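Side-chain contacts in trypanothione-dependent glyoxalase I (Leishmania major, PDB 2C21), which belongs to the glyoxalase/bleomycin resistance/dioxygenase superfamily and binds nickel at sites built from residues of two subunits: residues A[30-35]-A[81-86]; A[47-52]-A[58-63]; A[87-92]-A[103-108]; A[113-116]-A[120-123]. All blocks are in the same frame, centred on the assembly; numbering follows the deposited sequence. Where two conformers were deposited one is given.

Interaction 1. Residues A[30-35]-A[81-86]; sequences LGMKVL and IAIGVE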
loop_
_atom_site.group_PDB
_atom_site.type_symbol
_atom_site.label_atom_id
_atom_site.label_comp_id
_atom_site.label_asym_id
_atom_site.label_seq_id
_atom_site.Cartn_x
_atom_site.Cartn_y
_atom_site.Cartn_z
ATOM N N LEU A 30 8.374 10.964 -9.083
ATOM C CA LEU A 30 7.394 9.923 -9.421
ATOM C C LEU A 30 6.124 10.400 -10.141
ATOM O O LEU A 30 5.382 9.573 -10.677
ATOM C CB LEU A 30 7.065 9.077 -8.179
ATOM C CG LEU A 30 8.177 8.077 -7.846
ATOM C CD1 LEU A 30 8.056 7.507 -6.464
ATOM C CD2 LEU A 30 8.199 6.953 -8.877
ATOM N N GLY A 31 5.879 11.713 -10.163
ATOM C CA GLY A 31 4.729 12.286 -10.881
ATOM C C GLY A 31 3.392 12.287 -10.139
ATOM O O GLY A 31 2.347 12.514 -10.747
ATOM N N MET A 32 3.410 12.025 -8.835
ATOM C CA MET A 32 2.196 12.112 -8.032
ATOM C C MET A 32 1.871 13.579 -7.786
ATOM O O MET A 32 2.695 14.453 -8.044
ATOM C CB MET A 32 2.364 11.428 -6.677
ATOM C CG MET A 32 2.729 9.984 -6.750
ATOM S SD MET A 32 2.725 9.234 -5.120
ATOM C CE MET A 32 3.278 7.577 -5.554
ATOM N N LYS A 33 0.669 13.836 -7.283
ATOM C CA LYS A 33 0.311 15.175 -6.851
ATOM C C LYS A 33 -0.143 15.145 -5.411
ATOM O O LYS A 33 -0.694 14.154 -4.947
ATOM C CB LYS A 33 -0.784 15.783 -7.741
ATOM C CG LYS A 33 -2.079 14.966 -7.881
ATOM C CD LYS A 33 -3.064 15.637 -8.869
ATOM C CE LYS A 33 -4.524 15.508 -8.386
ATOM N NZ LYS A 33 -5.493 16.233 -9.251
ATOM N N VAL A 34 0.080 16.254 -4.714
ATOM C CA VAL A 34 -0.422 16.395 -3.347
ATOM C C VAL A 34 -1.933 16.601 -3.452
ATOM O O VAL A 34 -2.388 17.492 -4.153
ATOM C CB VAL A 34 0.224 17.600 -2.635
ATOM C CG1 VAL A 34 -0.393 17.793 -1.248
ATOM C CG2 VAL A 34 1.735 17.398 -2.543
ATOM N N LEU A 35 -2.695 15.756 -2.776
ATOM C CA LEU A 35 -4.154 15.841 -2.788
ATOM C C LEU A 35 -4.691 16.692 -1.625
ATOM O O LEU A 35 -5.580 17.519 -1.811
ATOM C CB LEU A 35 -4.749 14.438 -2.723
ATOM C CG LEU A 35 -4.257 13.494 -3.830
ATOM C CD1 LEU A 35 -4.677 12.048 -3.535
ATOM C CD2 LEU A 35 -4.763 13.950 -5.193
ATOM N N ILE A 81 5.665 -0.486 -2.114
ATOM C CA ILE A 81 4.587 -0.188 -3.041
ATOM C C ILE A 81 5.132 -0.327 -4.479
ATOM O O ILE A 81 6.314 -0.080 -4.740
ATOM C CB ILE A 81 3.965 1.227 -2.864
ATOM C CG1 ILE A 81 4.997 2.331 -3.096
ATOM C CG2 ILE A 81 3.255 1.357 -1.487
ATOM C CD1 ILE A 81 4.384 3.719 -3.287
ATOM N N ALA A 82 4.252 -0.744 -5.382
ATOM C CA ALA A 82 4.595 -0.926 -6.783
ATOM C C ALA A 82 3.801 0.062 -7.593
ATOM O O ALA A 82 2.608 0.263 -7.344
ATOM C CB ALA A 82 4.267 -2.337 -7.217
ATOM N N ILE A 83 4.470 0.663 -8.571
ATOM C CA ILE A 83 3.873 1.658 -9.432
ATOM C C ILE A 83 4.061 1.201 -10.878
ATOM O O ILE A 83 5.166 0.867 -11.266
ATOM C CB ILE A 83 4.531 3.040 -9.198
ATOM C CG1 ILE A 83 4.267 3.500 -7.741
ATOM C CG2 ILE A 83 4.044 4.069 -10.242
ATOM C CD1 ILE A 83 4.990 4.781 -7.356
ATOM N N GLY A 84 2.966 1.183 -11.640
ATOM C CA GLY A 84 2.984 0.864 -13.055
ATOM C C GLY A 84 3.310 2.066 -13.919
ATOM O O GLY A 84 2.640 3.112 -13.839
ATOM N N VAL A 85 4.324 1.913 -14.771
ATOM C CA VAL A 85 4.779 2.982 -15.644
ATOM C C VAL A 85 4.839 2.506 -17.100
ATOM O O VAL A 85 4.592 1.330 -17.386
ATOM C CB VAL A 85 6.147 3.536 -15.183
ATOM C CG1 VAL A 85 6.052 4.022 -13.733
ATOM C CG2 VAL A 85 7.255 2.488 -15.327
ATOM N N GLU A 86 5.142 3.431 -18.006
ATOM C CA GLU A 86 5.254 3.123 -19.434
ATOM C C GLU A 86 6.673 2.738 -19.848
ATOM O O GLU A 86 6.867 1.991 -20.832
ATOM C CB GLU A 86 4.810 4.322 -20.284
ATOM C CG GLU A 86 3.324 4.654 -20.171
ATOM C CD GLU A 86 2.861 5.686 -21.183
ATOM O OE1 GLU A 86 3.541 5.868 -22.217
ATOM O OE2 GLU A 86 1.805 6.314 -20.944
#
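Ile-83 presses a single methyl, CD1, against Met-32 and Leu-30, and every contact across this pair is apolar. The closest meeting is between the ends of two side chains: Met-32 CE lies 3.7 Å from Ile-83 CD1. Met-32 reaches this far because its chain is stretched out beyond CG (chi2 -174°, chi3 -177°), which carries the methyl well past the sulfur. Leu-30 approaches with its fork, so that both CD1 and CD2 stand 4.2 Å from Ile-83 CD1. Ile-83 answers with its longer branch, CD1 lying anti to CA (chi2 174°), and its chain crosses those of both partners at a slant. Ile-81, two residues earlier in the strand and pointing to the same side, comes less near, its CD1 being 4.6 Å from Met-32 CE.

No hydrogen bond joins the two segments. Their backbones stay well apart, with Leu-30 CA 9.0 Å from Ile-83 CA, so only side-chain ends bridge the distance, and the surface they bury is a modest 128 Å². The polar backbone is served elsewhere: Leu-30 O accepts from Tyr-52 OH and from Arg-7 of the second subunit, while Ile-83 pairs with Glu-123.

The contact joins the loop between helix 19-29 and strand 33-40 to strand 78-85 of the other sheet, which runs on across the interface as Ile-81, Ala-82 and Gly-84 pair in an antiparallel ladder with a strand of the second subunit. Helix 19-29 packs on Leu-30 and Met-32 through Phe-25 and Tyr-26, strand 121-126 flanks strand 78-85, and strand 45-51 touches Met-32 through Leu-50.

Interaction 2. Residues A[47-52]-A[58-63]; sequences LVFLGY and STVLEL. With NI (nickel (II) ion), chain G.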
loop_
_atom_site.group_PDB
_atom_site.type_symbol
_atom_site.label_atom_id
_atom_site.label_comp_id
_atom_site.label_asym_id
_atom_site.label_seq_id
_atom_site.Cartn_x
_atom_site.Cartn_y
_atom_site.Cartn_z
ATOM N N LEU A 47 -0.352 14.833 8.361
ATOM C CA LEU A 47 -0.563 13.848 7.295
ATOM C C LEU A 47 -0.619 14.529 5.919
ATOM O O LEU A 47 -1.185 15.635 5.765
ATOM C CB LEU A 47 -1.871 13.089 7.517
ATOM C CG LEU A 47 -2.201 12.548 8.900
ATOM C CD1 LEU A 47 -3.601 11.932 8.843
ATOM C CD2 LEU A 47 -1.188 11.520 9.388
ATOM N N VAL A 48 -0.042 13.867 4.928
ATOM C CA VAL A 48 -0.120 14.310 3.521
ATOM C C VAL A 48 -0.508 13.141 2.653
ATOM O O VAL A 48 0.098 12.067 2.729
ATOM C CB VAL A 48 1.208 14.870 2.982
ATOM C CG1 VAL A 48 1.043 15.334 1.525
ATOM C CG2 VAL A 48 1.706 16.008 3.865
ATOM N N PHE A 49 -1.540 13.353 1.850
ATOM C CA PHE A 49 -2.037 12.347 0.932
ATOM C C PHE A 49 -1.609 12.736 -0.470
ATOM O O PHE A 49 -1.869 13.876 -0.925
ATOM C CB PHE A 49 -3.554 12.221 1.050
ATOM C CG PHE A 49 -3.999 11.633 2.368
ATOM C CD1 PHE A 49 -4.085 12.430 3.514
ATOM C CD2 PHE A 49 -4.316 10.284 2.471
ATOM C CE1 PHE A 49 -4.471 11.876 4.751
ATOM C CE2 PHE A 49 -4.709 9.733 3.683
ATOM C CZ PHE A 49 -4.788 10.530 4.824
ATOM N N LEU A 50 -0.937 11.801 -1.138
ATOM C CA LEU A 50 -0.446 11.982 -2.523
ATOM C C LEU A 50 -0.868 10.814 -3.381
ATOM O O LEU A 50 -0.972 9.689 -2.906
ATOM C CB LEU A 50 1.086 12.003 -2.597
ATOM C CG LEU A 50 1.888 12.971 -1.737
ATOM C CD1 LEU A 50 2.337 12.240 -0.485
ATOM C CD2 LEU A 50 3.075 13.496 -2.528
ATOM N N GLY A 51 -1.052 11.078 -4.660
ATOM C CA GLY A 51 -1.391 10.013 -5.579
ATOM C C GLY A 51 -1.448 10.461 -7.005
ATOM O O GLY A 51 -1.146 11.601 -7.330
ATOM N N TYR A 52 -1.859 9.539 -7.856
ATOM C CA TYR A 52 -1.993 9.799 -9.268
ATOM C C TYR A 52 -3.421 10.210 -9.598
ATOM O O TYR A 52 -3.754 10.489 -10.740
ATOM C CB TYR A 52 -1.565 8.553 -10.048
ATOM C CG TYR A 52 -0.081 8.270 -9.927
ATOM C CD1 TYR A 52 0.845 9.125 -10.495
ATOM C CD2 TYR A 52 0.393 7.165 -9.227
ATOM C CE1 TYR A 52 2.205 8.884 -10.396
ATOM C CE2 TYR A 52 1.757 6.919 -9.114
ATOM C CZ TYR A 52 2.658 7.771 -9.703
ATOM O OH TYR A 52 4.016 7.531 -9.616
ATOM N N SER A 58 -8.991 6.643 -6.706
ATOM C CA SER A 58 -7.625 6.119 -6.691
ATOM C C SER A 58 -7.259 5.621 -5.319
ATOM O O SER A 58 -7.824 6.071 -4.320
ATOM C CB SER A 58 -6.591 7.194 -7.005
ATOM O OG SER A 58 -6.844 7.827 -8.223
ATOM N N THR A 59 -6.275 4.728 -5.299
ATOM C CA THR A 59 -5.617 4.271 -4.072
ATOM C C THR A 59 -4.325 5.080 -3.955
ATOM O O THR A 59 -3.534 5.173 -4.907
ATOM C CB THR A 59 -5.353 2.757 -4.148
ATOM O OG1 THR A 59 -6.604 2.084 -4.341
ATOM C CG2 THR A 59 -4.692 2.232 -2.875
ATOM N N VAL A 60 -4.145 5.727 -2.815
ATOM C CA VAL A 60 -3.136 6.758 -2.692
ATOM C C VAL A 60 -2.093 6.411 -1.634
ATOM O O VAL A 60 -2.126 5.330 -1.039
ATOM C CB VAL A 60 -3.799 8.146 -2.454
ATOM C CG1 VAL A 60 -4.784 8.451 -3.579
ATOM C CG2 VAL A 60 -4.500 8.233 -1.083
ATOM N N LEU A 61 -1.158 7.335 -1.443
ATOM C CA LEU A 61 -0.099 7.240 -0.458
ATOM C C LEU A 61 -0.328 8.287 0.632
ATOM O O LEU A 61 -0.612 9.456 0.331
ATOM C CB LEU A 61 1.253 7.483 -1.149
ATOM C CG LEU A 61 2.531 7.426 -0.313
ATOM C CD1 LEU A 61 2.667 6.080 0.389
ATOM C CD2 LEU A 61 3.735 7.694 -1.218
ATOM N N GLU A 62 -0.230 7.846 1.888
ATOM C CA GLU A 62 -0.334 8.708 3.057
ATOM C C GLU A 62 1.009 8.781 3.760
ATOM O O GLU A 62 1.554 7.744 4.170
ATOM C CB GLU A 62 -1.361 8.169 4.061
ATOM C CG GLU A 62 -1.530 9.058 5.276
ATOM C CD GLU A 62 -2.389 8.433 6.371
ATOM O OE1 GLU A 62 -2.890 7.309 6.181
ATOM O OE2 GLU A 62 -2.564 9.091 7.416
ATOM N N LEU A 63 1.533 10.000 3.915
ATOM C CA LEU A 63 2.733 10.244 4.710
ATOM C C LEU A 63 2.345 10.832 6.053
ATOM O O LEU A 63 1.553 11.762 6.112
ATOM C CB LEU A 63 3.662 11.229 4.007
ATOM C CG LEU A 63 3.851 11.057 2.512
ATOM C CD1 LEU A 63 4.764 12.168 2.011
ATOM C CD2 LEU A 63 4.413 9.690 2.214
HETATM NI NI NI G . -4.613 5.891 6.985
HETATM O O HOH W 1 -2.743 7.014 -6.821
HETATM O O HOH W 2 -5.453 7.277 7.699
#
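Leu-50, Leu-63 and Glu-62 bury the most surface here, the two leucines on one face of the antiparallel hairpin 45-51/60-66 and the glutamate on the other. Leu-50 and Leu-63 meet at about a right angle, methyl against methyl: the CD1 atoms of Leu-50 and Leu-63 are 3.5 Å apart, tighter than usual for two carbons. Leu-50 CD1 also touches Leu-63 CG. Helix 19-29 covers this face, Tyr-26 lying on Leu-50 and Leu-61.

On the opposite face Glu-62 runs alongside Phe-49, both pointing the same way. Its CG sits over the ring face, offset toward the rim, in a CH-pi contact 3.9 Å from the Phe-49 centroid, and its carboxylate is tilted only 18° from the ring plane. With CG anti to the backbone N (chi1 -178°) and the chain extended, Glu-62 OE1 reaches the nickel ion at 2.4 Å. OE2 turns instead to Leu-47, whose CD1 and CD2 lie 3.3 Å and 3.4 Å from it.

Between the faces, Val-48 pairs with Leu-63, and Leu-50 with Leu-61, each through two backbone hydrogen bonds. Where the strands part, a water links Tyr-52 N to Thr-59 O.

His-11 of the same chain, His-80 and Glu-123 of the second subunit, and a water complete the metal site. One carboxylate oxygen thus bonds to the metal while the other lies against leucine methyls, and the Phe-49 ring, itself met edge-to-face by His-11, probably limits rotation of the glutamate.

Interaction 3. Residues A[87-92]-A[103-108]; sequences DVKELV and DYEDES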
loop_
_atom_site.group_PDB
_atom_site.type_symbol
_atom_site.label_atom_id
_atom_site.label_comp_id
_atom_site.label_asym_id
_atom_site.label_seq_id
_atom_site.Cartn_x
_atom_site.Cartn_y
_atom_site.Cartn_z
ATOM N N ASP A 87 7.657 3.300 -19.136
ATOM C CA ASP A 87 9.070 3.131 -19.487
ATOM C C ASP A 87 9.890 3.145 -18.188
ATOM O O ASP A 87 10.148 4.230 -17.551
ATOM C CB ASP A 87 9.535 4.221 -20.457
ATOM C CG ASP A 87 10.856 3.876 -21.132
ATOM O OD1 ASP A 87 11.644 3.105 -20.528
ATOM O OD2 ASP A 87 11.107 4.382 -22.248
ATOM N N VAL A 88 10.284 1.928 -17.782
ATOM C CA VAL A 88 11.061 1.772 -16.565
ATOM C C VAL A 88 12.471 2.301 -16.746
ATOM O O VAL A 88 12.983 3.020 -15.885
ATOM C CB VAL A 88 11.118 0.292 -16.108
ATOM C CG1 VAL A 88 11.940 0.145 -14.817
ATOM C CG2 VAL A 88 9.719 -0.250 -15.918
ATOM N N LYS A 89 13.084 1.974 -17.884
ATOM C CA LYS A 89 14.464 2.343 -18.117
ATOM C C LYS A 89 14.569 3.869 -18.102
ATOM O O LYS A 89 15.462 4.432 -17.430
ATOM C CB LYS A 89 14.956 1.779 -19.462
ATOM C CG LYS A 89 16.385 2.164 -19.862
ATOM C CD LYS A 89 16.616 1.965 -21.366
ATOM C CE LYS A 89 18.006 2.405 -21.803
ATOM N NZ LYS A 89 19.044 1.361 -21.572
ATOM N N GLU A 90 13.643 4.537 -18.793
ATOM C CA GLU A 90 13.694 5.993 -18.939
ATOM C C GLU A 90 13.552 6.656 -17.574
ATOM O O GLU A 90 14.237 7.646 -17.262
ATOM C CB GLU A 90 12.609 6.481 -19.913
ATOM C CG GLU A 90 12.587 7.987 -20.198
ATOM C CD GLU A 90 13.783 8.481 -20.984
ATOM O OE1 GLU A 90 14.277 7.754 -21.877
ATOM O OE2 GLU A 90 14.220 9.621 -20.720
ATOM N N LEU A 91 12.678 6.084 -16.750
ATOM C CA LEU A 91 12.446 6.616 -15.439
ATOM C C LEU A 91 13.718 6.475 -14.584
ATOM O O LEU A 91 14.152 7.438 -13.948
ATOM C CB LEU A 91 11.229 5.921 -14.814
ATOM C CG LEU A 91 10.692 6.449 -13.481
ATOM C CD1 LEU A 91 10.515 7.958 -13.500
ATOM C CD2 LEU A 91 9.390 5.747 -13.171
ATOM N N VAL A 92 14.256 5.223 -14.577
ATOM C CA VAL A 92 15.407 4.885 -13.734
ATOM C C VAL A 92 16.578 5.791 -14.056
ATOM O O VAL A 92 17.270 6.262 -13.139
ATOM C CB VAL A 92 15.833 3.391 -13.878
ATOM C CG1 VAL A 92 17.190 3.134 -13.210
ATOM C CG2 VAL A 92 14.769 2.466 -13.267
ATOM N N ASP A 103 18.315 0.319 -6.407
ATOM C CA ASP A 103 18.674 -0.944 -5.745
ATOM C C ASP A 103 18.766 -2.102 -6.745
ATOM O O ASP A 103 19.632 -2.972 -6.621
ATOM C CB ASP A 103 17.668 -1.261 -4.634
ATOM C CG ASP A 103 17.994 -2.546 -3.901
ATOM O OD1 ASP A 103 18.976 -2.575 -3.133
ATOM O OD2 ASP A 103 17.261 -3.535 -4.097
ATOM N N TYR A 104 17.890 -2.089 -7.747
ATOM C CA TYR A 104 17.840 -3.143 -8.759
ATOM C C TYR A 104 17.263 -2.604 -10.065
ATOM O O TYR A 104 16.367 -1.769 -10.050
ATOM C CB TYR A 104 16.974 -4.304 -8.255
ATOM C CG TYR A 104 16.721 -5.393 -9.277
ATOM C CD1 TYR A 104 17.701 -6.344 -9.571
ATOM C CD2 TYR A 104 15.497 -5.486 -9.938
ATOM C CE1 TYR A 104 17.472 -7.354 -10.503
ATOM C CE2 TYR A 104 15.262 -6.487 -10.883
ATOM C CZ TYR A 104 16.247 -7.421 -11.153
ATOM O OH TYR A 104 16.010 -8.412 -12.078
ATOM N N GLU A 105 17.782 -3.099 -11.186
ATOM C CA GLU A 105 17.306 -2.728 -12.512
ATOM C C GLU A 105 17.607 -3.899 -13.442
ATOM O O GLU A 105 18.773 -4.226 -13.636
ATOM C CB GLU A 105 18.048 -1.468 -12.983
ATOM C CG GLU A 105 17.420 -0.731 -14.178
ATOM C CD GLU A 105 18.420 0.169 -14.920
ATOM O OE1 GLU A 105 18.132 0.578 -16.069
ATOM O OE2 GLU A 105 19.500 0.460 -14.360
ATOM N N ASP A 106 16.583 -4.548 -13.998
ATOM C CA ASP A 106 16.828 -5.674 -14.915
ATOM C C ASP A 106 17.197 -5.182 -16.314
ATOM O O ASP A 106 17.021 -4.005 -16.633
ATOM C CB ASP A 106 15.644 -6.659 -14.966
ATOM C CG ASP A 106 14.362 -6.051 -15.534
ATOM O OD1 ASP A 106 14.398 -4.952 -16.127
ATOM O OD2 ASP A 106 13.302 -6.698 -15.383
ATOM N N GLU A 107 17.706 -6.094 -17.135
ATOM C CA GLU A 107 18.091 -5.776 -18.510
ATOM C C GLU A 107 16.881 -5.540 -19.420
ATOM O O GLU A 107 16.976 -4.794 -20.402
ATOM C CB GLU A 107 18.954 -6.902 -19.114
ATOM C CG GLU A 107 20.471 -6.674 -19.080
ATOM C CD GLU A 107 21.129 -7.162 -17.796
ATOM O OE1 GLU A 107 20.716 -6.714 -16.704
ATOM O OE2 GLU A 107 22.073 -7.983 -17.888
ATOM N N SER A 108 15.759 -6.186 -19.109
ATOM C CA SER A 108 14.613 -6.220 -20.026
ATOM C C SER A 108 13.777 -4.937 -20.017
ATOM O O SER A 108 13.155 -4.600 -21.029
ATOM C CB SER A 108 13.725 -7.440 -19.734
ATOM O OG SER A 108 12.878 -7.234 -18.619
HETATM O O HOH W 3 17.964 3.486 -17.319
#
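Val-92 CG1 lies over one face of the Glu-105 carboxylate, 3.6 Å from Glu-105 CD and almost directly above it, with both oxygens scarcely farther away. A water also approaches from this side of the carboxylate plane, donating to Glu-105 OE1 and to Lys-89 O, so it ties the acid to the first turn of the helix. Glu-105 OE2 belongs to a salt bridge with Arg-96, farther along that helix. The other flat group, the Tyr-104 ring, has Asp-106 N above one face, offset toward the rim.

These contacts lie on a beta-alpha-beta crossover: strand 78-85 leads into helix 88-97, which packs over the sheet before the chain enters strand 102-105, outermost at the far side. Asp-103 and Tyr-104 both stand opposite Phe-113, making a classic beta bulge.

Glu-105 crosses to the helix on a chain that is extended throughout, its CG anti to the backbone N (chi1 -164°), which lets the carboxylate reach Val-92. The contact joins apolar methyl to polar plane; no direct hydrogen bond spans the segments. Beneath it, Val-88 and Val-92 rest on Ala-112 of strand 111-115.

The start of the helix is closed by its N-cap residue, Asp-87: Glu-90 N donates to Asp-87 OD1 at 3.0 Å, arriving from above the carboxylate, 66° out of its plane.

Interaction 4. Residues A[113-116]-A[120-123]; sequences FVVD and YYIE. With NI (nickel (II) ion), chain H.
Glu-123 slants across Phe-113, laying its CG over the ring face 4.1 Å from the Phe-113 centroid, a CH-pi contact offset toward the rim. The carboxylate is turned 32° from the ring plane, and OE2 comes to 3.5 Å from Phe-113 CZ. OE1 is left to bind the nickel ion at 2.2 Å, reached by an extended chain whose CG is anti to the backbone N (chi1 -171°).

At the other end Asp-116 and Tyr-120 lie side by side, their carboxylate and ring planes nearly perpendicular at 86°. The carboxylate sits at the ring edge, Asp-116 OD1 being 3.5 Å from Tyr-120 CD2. The same oxygen accepts from Tyr-120 N, which stands above the carboxylate plane at 3.0 Å, and from Asp-118 N, forming an Asx turn.

Strands 111-115 and 121-126 form a beta hairpin, and Asp-116 pins its turn. Val-114 and Ile-122 exchange two backbone hydrogen bonds, and Asp-116 N donates to Tyr-120 O at 2.9 Å. On the face of Phe-113, the Val-115 side chain lies alongside that of Tyr-121, pointing the same way, with CG2 3.7 Å from Tyr-121 CE2.

Outside the hairpin, Asp-116 OD2 bonds to Tyr-26 OH, and Tyr-120 OH to Arg-15 O. His-80 meets Phe-113 edge-to-face and also binds the nickel, together with a water and with His-11 and Glu-62 of the second subunit.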
loop_
_atom_site.group_PDB
_atom_site.type_symbol
_atom_site.label_atom_id
_atom_site.label_comp_id
_atom_site.label_asym_id
_atom_site.label_seq_id
_atom_site.Cartn_x
_atom_site.Cartn_y
_atom_site.Cartn_z
ATOM N N PHE A 113 13.930 -1.461 -8.770
ATOM C CA PHE A 113 13.676 -1.026 -7.408
ATOM C C PHE A 113 14.485 0.224 -7.135
ATOM O O PHE A 113 15.690 0.251 -7.381
ATOM C CB PHE A 113 14.047 -2.115 -6.400
ATOM C CG PHE A 113 12.950 -3.096 -6.142
ATOM C CD1 PHE A 113 12.885 -4.289 -6.848
ATOM C CD2 PHE A 113 11.971 -2.829 -5.184
ATOM C CE1 PHE A 113 11.864 -5.200 -6.608
ATOM C CE2 PHE A 113 10.941 -3.749 -4.933
ATOM C CZ PHE A 113 10.891 -4.930 -5.650
ATOM N N VAL A 114 13.800 1.249 -6.623
ATOM C CA VAL A 114 14.424 2.496 -6.195
ATOM C C VAL A 114 14.084 2.759 -4.722
ATOM O O VAL A 114 13.152 2.161 -4.172
ATOM C CB VAL A 114 13.993 3.689 -7.087
ATOM C CG1 VAL A 114 14.223 3.352 -8.565
ATOM C CG2 VAL A 114 12.536 4.096 -6.828
ATOM N N VAL A 115 14.845 3.651 -4.095
ATOM C CA VAL A 115 14.716 3.906 -2.665
ATOM C C VAL A 115 14.322 5.360 -2.421
ATOM O O VAL A 115 14.930 6.277 -2.984
ATOM C CB VAL A 115 16.023 3.561 -1.926
ATOM C CG1 VAL A 115 15.794 3.553 -0.410
ATOM C CG2 VAL A 115 16.549 2.202 -2.393
ATOM N N ASP A 116 13.287 5.575 -1.602
ATOM C CA ASP A 116 12.815 6.916 -1.326
ATOM C C ASP A 116 13.702 7.571 -0.264
ATOM O O ASP A 116 14.586 6.913 0.292
ATOM C CB ASP A 116 11.292 6.915 -1.010
ATOM C CG ASP A 116 10.958 6.791 0.460
ATOM O OD1 ASP A 116 11.825 6.440 1.300
ATOM O OD2 ASP A 116 9.759 7.046 0.768
ATOM N N TYR A 120 12.465 3.642 2.197
ATOM C CA TYR A 120 11.416 2.736 1.744
ATOM C C TYR A 120 11.697 2.340 0.293
ATOM O O TYR A 120 12.215 3.153 -0.508
ATOM C CB TYR A 120 10.027 3.390 1.814
ATOM C CG TYR A 120 9.545 3.728 3.210
ATOM C CD1 TYR A 120 8.969 2.758 4.025
ATOM C CD2 TYR A 120 9.655 5.022 3.703
ATOM C CE1 TYR A 120 8.527 3.065 5.323
ATOM C CE2 TYR A 120 9.210 5.350 4.990
ATOM C CZ TYR A 120 8.649 4.367 5.799
ATOM O OH TYR A 120 8.214 4.690 7.068
ATOM N N TYR A 121 11.323 1.110 -0.044
ATOM C CA TYR A 121 11.470 0.607 -1.403
ATOM C C TYR A 121 10.244 0.845 -2.268
ATOM O O TYR A 121 9.102 0.728 -1.819
ATOM C CB TYR A 121 11.791 -0.886 -1.378
ATOM C CG TYR A 121 13.169 -1.161 -0.861
ATOM C CD1 TYR A 121 13.374 -1.615 0.430
ATOM C CD2 TYR A 121 14.281 -0.946 -1.662
ATOM C CE1 TYR A 121 14.672 -1.878 0.901
ATOM C CE2 TYR A 121 15.568 -1.191 -1.201
ATOM C CZ TYR A 121 15.759 -1.650 0.073
ATOM O OH TYR A 121 17.045 -1.885 0.515
ATOM N N ILE A 122 10.497 1.214 -3.519
ATOM C CA ILE A 122 9.440 1.352 -4.502
ATOM C C ILE A 122 9.785 0.474 -5.708
ATOM O O ILE A 122 10.899 0.540 -6.246
ATOM C CB ILE A 122 9.284 2.815 -4.924
ATOM C CG1 ILE A 122 8.709 3.636 -3.768
ATOM C CG2 ILE A 122 8.392 2.948 -6.169
ATOM C CD1 ILE A 122 9.287 4.995 -3.670
ATOM N N GLU A 123 8.826 -0.347 -6.122
ATOM C CA GLU A 123 8.972 -1.197 -7.287
ATOM C C GLU A 123 8.361 -0.503 -8.493
ATOM O O GLU A 123 7.185 -0.162 -8.479
ATOM C CB GLU A 123 8.270 -2.542 -7.059
ATOM C CG GLU A 123 8.556 -3.589 -8.137
ATOM C CD GLU A 123 7.892 -4.918 -7.826
ATOM O OE1 GLU A 123 6.749 -4.923 -7.362
ATOM O OE2 GLU A 123 8.517 -5.960 -8.049
HETATM NI NI NI H . 5.641 -6.167 -5.862
HETATM O O HOH W 4 5.694 -7.453 -7.307
#

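In the fold
Two four-stranded sheets organise these contacts. Interaction 2 is a hairpin of the first sheet, interaction 4 a hairpin of the second, their centres about 16 Å apart without touching. Interaction 1 bridges them, meeting interaction 2 through the strand pair 33-40/45-51 and interaction 4 through 78-85/121-126. Interaction 3 sits at the second sheet's outer side, its centre about 12 Å from that of interaction 4 and about 24 Å from that of interaction 2. Strands 102-105 and 111-115 join it to interaction 4. Along the chain, interaction 2 is nested within interaction 1, then come 3 and 4. Each hairpin supplies one glutamate to a nickel ion, so each metal site needs one hairpin from each subunit.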